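Local atomic coordinates of probable acetyltransferase (Pseudomonas aeruginosa PAO1, PDB entry 2EUI), a protein that probably transfers acyl groups as a GNAT-family acetyltransferase, although its substrate is unknown. Residues 15-20 against 61-66; 19-24 against 83-88. All blocks are in the same frame, centred on the assembly; numbering follows the deposited sequence.

Contact 1 (15-20 against 61-66); sequences APLFVK and LGFCQL
Leu-17 and Phe-18 of the helix meet Phe-63 of the strand, and the contact is almost wholly apolar. The Phe-63 ring stands up from the strand toward the helix. Its CG lies between the backbone N and the carbonyl carbon (chi1 75°), a setting that carries the ring up to both helix residues. The CD2 methyl of Leu-17 comes to the edge of this ring, in its plane. Leu-17 CD2 is 3.6 Å from Phe-63 CD2. The two side chains run past each other in opposite directions. The same methyl also rests on the strand backbone, with Leu-17 CD2 3.9 Å from Gly-62 CA. Leu-17 CG lies at nearly the same distance from Phe-63 CD2 and CE2, so the branch point takes part as well as the methyl. Phe-18 meets the far end of the Phe-63 ring. Phe-63 CZ sits at the edge of the Phe-18 ring, near its plane, 3.9 Å from Phe-18 CD1. Phe-18 has its CG opposite the backbone N (chi1 -175°), which sets the ring beside its own carbonyl carbon, where CD1 reaches Phe-63 CZ. The segment axes cross at -79° and come within 9.3 Å. Helix 11-24 thus lies across one face of the sheet, consistent with the first helix of a GNAT fold. Strand 60-71 runs between strands 48-53 and 76-86, and Phe-63 also touches Leu-51 on the former. Helix 31-44 packs on Phe-18 through Phe-37 and Leu-38, and Ser-72 of the second subunit reaches Phe-18 and Gln-65.

Contact 2 (19-24 against 83-88); sequences VKYREF and DIYVAE
Tyr-21 and Tyr-85 make the main aromatic contact. Their rings form an offset edge-to-face pair, with the edge of Tyr-21 toward the face of Tyr-85. The centroids are 5.8 Å apart and the planes are at 63°. The helix backbone also takes part. Tyr-21 CA stands 3.9 Å from the centroid of the Tyr-85 ring, almost on its normal, as a CH-pi contact. Tyr-85 has its CG opposite the backbone N (chi1 -178°), which lays the ring beneath the helix. Phe-24 completes an aromatic cluster. Its ring meets Tyr-85 at an oblique angle, with Phe-24 CG 4.0 Å from Tyr-85 CE1.

Apolar contacts add to this. Tyr-21 CD1 packs 3.6 Å from Tyr-85 CB. Lys-20 offers only the base of its side chain, with Lys-20 CB 4.0 Å from Tyr-85 CE2, and its bent chain then leads away.

The polar contact is at the other end of Tyr-21. Its hydroxyl gives a weak hydrogen bond to the Asp-83 carboxylate, with Tyr-21 OH 2.6 Å from Asp-83 OD1. The ring and carboxylate planes are 70° apart. Asp-83 OD2 has a stronger partner in Ser-72 OG of the second subunit.

The chemistry is therefore divided along Tyr-21. Its backbone and ring edge pack on an aromatic face, while its hydroxyl meets a buried acid. The two oxygens of that carboxylate each meet a hydroxyl, so Asp-83 links the first helix of the probable GNAT fold, the central sheet and the dimer partner.

In the fold
Contacts 1 and 2 are successive parts of one packing layer, with centres 6 Å apart. Both use helix 11-24, first its middle and then its later turns, and their helix segments overlap at Val-19 and Lys-20. Their strands, 60-71 and 76-86, follow each other in the chain and are antiparallel neighbours in the sheet. Probable backbone hydrogen bonds join them directly: Phe-63 N to Tyr-85 O and Gln-65 N to Asp-83 O, each 2.9 Å. These bonds hold Phe-63 and Tyr-85, on neighbouring strands, side by side against the helix. Both contacts also touch Ser-72 of the second subunit, so this layer reaches the dimer interface.

Contact 1 (15-20 against 61-66)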
loop_
_atom_site.group_PDB
_atom_site.type_symbol
_atom_site.label_atom_id
_atom_site.label_comp_id
_atom_site.label_asym_id
_atom_site.label_seq_id
_atom_site.Cartn_x
_atom_site.Cartn_y
_atom_site.Cartn_z
ATOM N N ALA A 15 11.234 -13.094 -13.892
ATOM C CA ALA A 15 11.981 -11.872 -14.186
ATOM C C ALA A 15 11.722 -11.336 -15.601
ATOM O O ALA A 15 11.338 -10.181 -15.777
ATOM C CB ALA A 15 13.448 -12.115 -13.990
ATOM N N PRO A 16 11.922 -12.169 -16.628
ATOM C CA PRO A 16 11.679 -11.672 -17.982
ATOM C C PRO A 16 10.242 -11.210 -18.235
ATOM O O PRO A 16 10.009 -10.231 -18.957
ATOM C CB PRO A 16 12.104 -12.848 -18.863
ATOM C CG PRO A 16 11.858 -14.030 -17.986
ATOM C CD PRO A 16 12.370 -13.571 -16.653
ATOM N N LEU A 17 9.276 -11.903 -17.641
ATOM C CA LEU A 17 7.882 -11.514 -17.833
ATOM C C LEU A 17 7.549 -10.242 -17.061
ATOM O O LEU A 17 6.646 -9.502 -17.442
ATOM C CB LEU A 17 6.931 -12.627 -17.396
ATOM C CG LEU A 17 5.512 -12.329 -17.887
ATOM C CD1 LEU A 17 5.526 -12.251 -19.414
ATOM C CD2 LEU A 17 4.548 -13.403 -17.407
ATOM N N PHE A 18 8.282 -10.001 -15.976
ATOM C CA PHE A 18 8.076 -8.808 -15.163
ATOM C C PHE A 18 8.507 -7.572 -15.955
ATOM O O PHE A 18 7.933 -6.482 -15.818
ATOM C CB PHE A 18 8.897 -8.908 -13.882
ATOM C CG PHE A 18 8.659 -7.789 -12.916
ATOM C CD1 PHE A 18 7.403 -7.582 -12.366
ATOM C CD2 PHE A 18 9.707 -6.965 -12.518
ATOM C CE1 PHE A 18 7.195 -6.572 -11.428
ATOM C CE2 PHE A 18 9.504 -5.948 -11.577
ATOM C CZ PHE A 18 8.249 -5.751 -11.031
ATOM N N VAL A 19 9.528 -7.760 -16.778
ATOM C CA VAL A 19 10.057 -6.698 -17.612
ATOM C C VAL A 19 9.027 -6.315 -18.674
ATOM O O VAL A 19 8.696 -5.142 -18.836
ATOM C CB VAL A 19 11.371 -7.163 -18.279
ATOM C CG1 VAL A 19 11.816 -6.152 -19.342
ATOM C CG2 VAL A 19 12.450 -7.351 -17.205
ATOM N N LYS A 20 8.521 -7.323 -19.383
ATOM C CA LYS A 20 7.518 -7.138 -20.431
ATOM C C LYS A 20 6.405 -6.242 -19.919
ATOM O O LYS A 20 5.963 -5.311 -20.603
ATOM C CB LYS A 20 6.915 -8.488 -20.822
ATOM C CG LYS A 20 7.900 -9.512 -21.338
ATOM C CD LYS A 20 8.048 -9.414 -22.831
ATOM C CE LYS A 20 8.996 -10.474 -23.322
ATOM N NZ LYS A 20 8.728 -11.747 -22.603
ATOM N N LEU A 61 2.374 -17.928 -18.162
ATOM C CA LEU A 61 1.366 -17.357 -19.060
ATOM C C LEU A 61 0.983 -15.977 -18.580
ATOM O O LEU A 61 0.523 -15.129 -19.351
ATOM C CB LEU A 61 0.123 -18.247 -19.090
ATOM C CG LEU A 61 0.383 -19.738 -19.351
ATOM C CD1 LEU A 61 -0.811 -20.533 -18.899
ATOM C CD2 LEU A 61 0.686 -19.982 -20.825
ATOM N N GLY A 62 1.173 -15.757 -17.287
ATOM C CA GLY A 62 0.844 -14.470 -16.713
ATOM C C GLY A 62 1.157 -14.467 -15.229
ATOM O O GLY A 62 1.507 -15.501 -14.652
ATOM N N PHE A 63 1.044 -13.308 -14.600
ATOM C CA PHE A 63 1.325 -13.253 -13.190
ATOM C C PHE A 63 0.556 -12.125 -12.521
ATOM O O PHE A 63 0.042 -11.221 -13.174
ATOM C CB PHE A 63 2.828 -13.094 -12.965
ATOM C CG PHE A 63 3.328 -11.722 -13.253
ATOM C CD1 PHE A 63 3.280 -10.733 -12.279
ATOM C CD2 PHE A 63 3.779 -11.390 -14.519
ATOM C CE1 PHE A 63 3.671 -9.436 -12.568
ATOM C CE2 PHE A 63 4.173 -10.087 -14.814
ATOM C CZ PHE A 63 4.118 -9.112 -13.841
ATOM N N CYS A 64 0.506 -12.185 -11.201
ATOM C CA CYS A 64 -0.208 -11.198 -10.415
ATOM C C CYS A 64 0.585 -10.846 -9.143
ATOM O O CYS A 64 1.299 -11.686 -8.599
ATOM C CB CYS A 64 -1.583 -11.787 -10.074
ATOM S SG CYS A 64 -2.514 -10.891 -8.869
ATOM N N GLN A 65 0.490 -9.601 -8.692
ATOM C CA GLN A 65 1.187 -9.209 -7.468
ATOM C C GLN A 65 0.338 -8.331 -6.556
ATOM O O GLN A 65 -0.309 -7.372 -6.993
ATOM C CB GLN A 65 2.521 -8.501 -7.760
ATOM C CG GLN A 65 3.353 -8.224 -6.503
ATOM C CD GLN A 65 4.771 -7.740 -6.817
ATOM O OE1 GLN A 65 4.973 -6.819 -7.625
ATOM N NE2 GLN A 65 5.757 -8.354 -6.170
ATOM N N LEU A 66 0.334 -8.690 -5.280
ATOM C CA LEU A 66 -0.414 -7.943 -4.295
ATOM C C LEU A 66 0.529 -7.588 -3.167
ATOM O O LEU A 66 1.468 -8.329 -2.886
ATOM C CB LEU A 66 -1.573 -8.786 -3.747
ATOM C CG LEU A 66 -2.622 -9.330 -4.724
ATOM C CD1 LEU A 66 -2.127 -10.603 -5.385
ATOM C CD2 LEU A 66 -3.882 -9.621 -3.965
#

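Contact 2 (19-24 against 83-88)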
loop_
_atom_site.group_PDB
_atom_site.type_symbol
_atom_site.label_atom_id
_atom_site.label_comp_id
_atom_site.label_asym_id
_atom_site.label_seq_id
_atom_site.Cartn_x
_atom_site.Cartn_y
_atom_site.Cartn_z
ATOM N N VAL A 19 9.528 -7.760 -16.778
ATOM C CA VAL A 19 10.057 -6.698 -17.612
ATOM C C VAL A 19 9.027 -6.315 -18.674
ATOM O O VAL A 19 8.696 -5.142 -18.836
ATOM C CB VAL A 19 11.371 -7.163 -18.279
ATOM C CG1 VAL A 19 11.816 -6.152 -19.342
ATOM C CG2 VAL A 19 12.450 -7.351 -17.205
ATOM N N LYS A 20 8.521 -7.323 -19.383
ATOM C CA LYS A 20 7.518 -7.138 -20.431
ATOM C C LYS A 20 6.405 -6.242 -19.919
ATOM O O LYS A 20 5.963 -5.311 -20.603
ATOM C CB LYS A 20 6.915 -8.488 -20.822
ATOM C CG LYS A 20 7.900 -9.512 -21.338
ATOM C CD LYS A 20 8.048 -9.414 -22.831
ATOM C CE LYS A 20 8.996 -10.474 -23.322
ATOM N NZ LYS A 20 8.728 -11.747 -22.603
ATOM N N TYR A 21 5.948 -6.560 -18.711
ATOM C CA TYR A 21 4.887 -5.821 -18.021
ATOM C C TYR A 21 5.220 -4.333 -17.856
ATOM O O TYR A 21 4.429 -3.463 -18.220
ATOM C CB TYR A 21 4.657 -6.454 -16.647
ATOM C CG TYR A 21 3.902 -5.582 -15.674
ATOM C CD1 TYR A 21 2.553 -5.300 -15.863
ATOM C CD2 TYR A 21 4.538 -5.036 -14.564
ATOM C CE1 TYR A 21 1.856 -4.500 -14.972
ATOM C CE2 TYR A 21 3.854 -4.236 -13.673
ATOM C CZ TYR A 21 2.510 -3.970 -13.879
ATOM O OH TYR A 21 1.812 -3.182 -12.988
ATOM N N ARG A 22 6.397 -4.056 -17.299
ATOM C CA ARG A 22 6.839 -2.693 -17.074
ATOM C C ARG A 22 7.031 -1.986 -18.404
ATOM O O ARG A 22 6.717 -0.805 -18.547
ATOM C CB ARG A 22 8.155 -2.688 -16.282
ATOM C CG ARG A 22 8.054 -3.274 -14.868
ATOM C CD ARG A 22 9.380 -3.218 -14.120
ATOM N NE ARG A 22 9.930 -1.864 -14.088
ATOM C CZ ARG A 22 10.798 -1.389 -14.978
ATOM N NH1 ARG A 22 11.217 -2.165 -15.965
ATOM N NH2 ARG A 22 11.242 -0.145 -14.889
ATOM N N GLU A 23 7.551 -2.710 -19.386
ATOM C CA GLU A 23 7.777 -2.113 -20.694
ATOM C C GLU A 23 6.445 -1.804 -21.353
ATOM O O GLU A 23 6.267 -0.735 -21.941
ATOM C CB GLU A 23 8.581 -3.059 -21.582
ATOM C CG GLU A 23 9.951 -3.371 -21.059
ATOM C CD GLU A 23 10.720 -4.289 -21.980
ATOM O OE1 GLU A 23 10.219 -5.403 -22.274
ATOM O OE2 GLU A 23 11.831 -3.900 -22.409
ATOM N N PHE A 24 5.514 -2.744 -21.233
ATOM C CA PHE A 24 4.199 -2.600 -21.834
ATOM C C PHE A 24 3.456 -1.376 -21.326
ATOM O O PHE A 24 2.565 -0.864 -21.996
ATOM C CB PHE A 24 3.363 -3.849 -21.566
ATOM C CG PHE A 24 1.997 -3.803 -22.179
ATOM C CD1 PHE A 24 1.804 -4.164 -23.507
ATOM C CD2 PHE A 24 0.903 -3.367 -21.434
ATOM C CE1 PHE A 24 0.534 -4.092 -24.087
ATOM C CE2 PHE A 24 -0.366 -3.290 -22.003
ATOM C CZ PHE A 24 -0.553 -3.654 -23.334
ATOM N N ASP A 83 0.029 -5.147 -9.558
ATOM C CA ASP A 83 0.232 -5.722 -10.888
ATOM C C ASP A 83 -0.612 -6.930 -11.264
ATOM O O ASP A 83 -0.917 -7.799 -10.447
ATOM C CB ASP A 83 1.693 -6.145 -11.088
ATOM C CG ASP A 83 2.672 -5.257 -10.362
ATOM O OD1 ASP A 83 2.752 -4.053 -10.699
ATOM O OD2 ASP A 83 3.368 -5.775 -9.452
ATOM N N ILE A 84 -0.950 -6.974 -12.541
ATOM C CA ILE A 84 -1.705 -8.060 -13.134
ATOM C C ILE A 84 -1.217 -8.000 -14.581
ATOM O O ILE A 84 -1.094 -6.923 -15.153
ATOM C CB ILE A 84 -3.255 -7.839 -12.996
ATOM C CG1 ILE A 84 -4.005 -8.940 -13.737
ATOM C CG2 ILE A 84 -3.667 -6.475 -13.519
ATOM C CD1 ILE A 84 -3.862 -10.304 -13.115
ATOM N N TYR A 85 -0.881 -9.140 -15.164
ATOM C CA TYR A 85 -0.382 -9.121 -16.537
ATOM C C TYR A 85 -0.297 -10.472 -17.219
ATOM O O TYR A 85 0.117 -11.471 -16.625
ATOM C CB TYR A 85 1.001 -8.474 -16.573
ATOM C CG TYR A 85 1.601 -8.366 -17.956
ATOM C CD1 TYR A 85 1.200 -7.355 -18.832
ATOM C CD2 TYR A 85 2.577 -9.263 -18.388
ATOM C CE1 TYR A 85 1.763 -7.239 -20.101
ATOM C CE2 TYR A 85 3.144 -9.155 -19.655
ATOM C CZ TYR A 85 2.733 -8.143 -20.503
ATOM O OH TYR A 85 3.274 -8.031 -21.756
ATOM N N VAL A 86 -0.680 -10.484 -18.486
ATOM C CA VAL A 86 -0.639 -11.707 -19.275
ATOM C C VAL A 86 0.311 -11.506 -20.449
ATOM O O VAL A 86 0.462 -10.398 -20.941
ATOM C CB VAL A 86 -2.036 -12.067 -19.817
ATOM C CG1 VAL A 86 -1.971 -13.387 -20.560
ATOM C CG2 VAL A 86 -3.040 -12.144 -18.671
ATOM N N ALA A 87 0.964 -12.575 -20.884
ATOM C CA ALA A 87 1.880 -12.488 -22.017
ATOM C C ALA A 87 1.076 -12.531 -23.331
ATOM O O ALA A 87 -0.014 -13.108 -23.386
ATOM C CB ALA A 87 2.880 -13.641 -21.962
ATOM N N GLU A 88 1.615 -11.909 -24.378
ATOM C CA GLU A 88 0.955 -11.863 -25.686
ATOM C C GLU A 88 0.385 -13.206 -26.137
ATOM O O GLU A 88 -0.802 -13.311 -26.466
ATOM C CB GLU A 88 1.930 -11.391 -26.766
ATOM C CG GLU A 88 2.456 -9.991 -26.603
ATOM C CD GLU A 88 3.175 -9.499 -27.853
ATOM O OE1 GLU A 88 4.132 -10.168 -28.302
ATOM O OE2 GLU A 88 2.781 -8.443 -28.388
#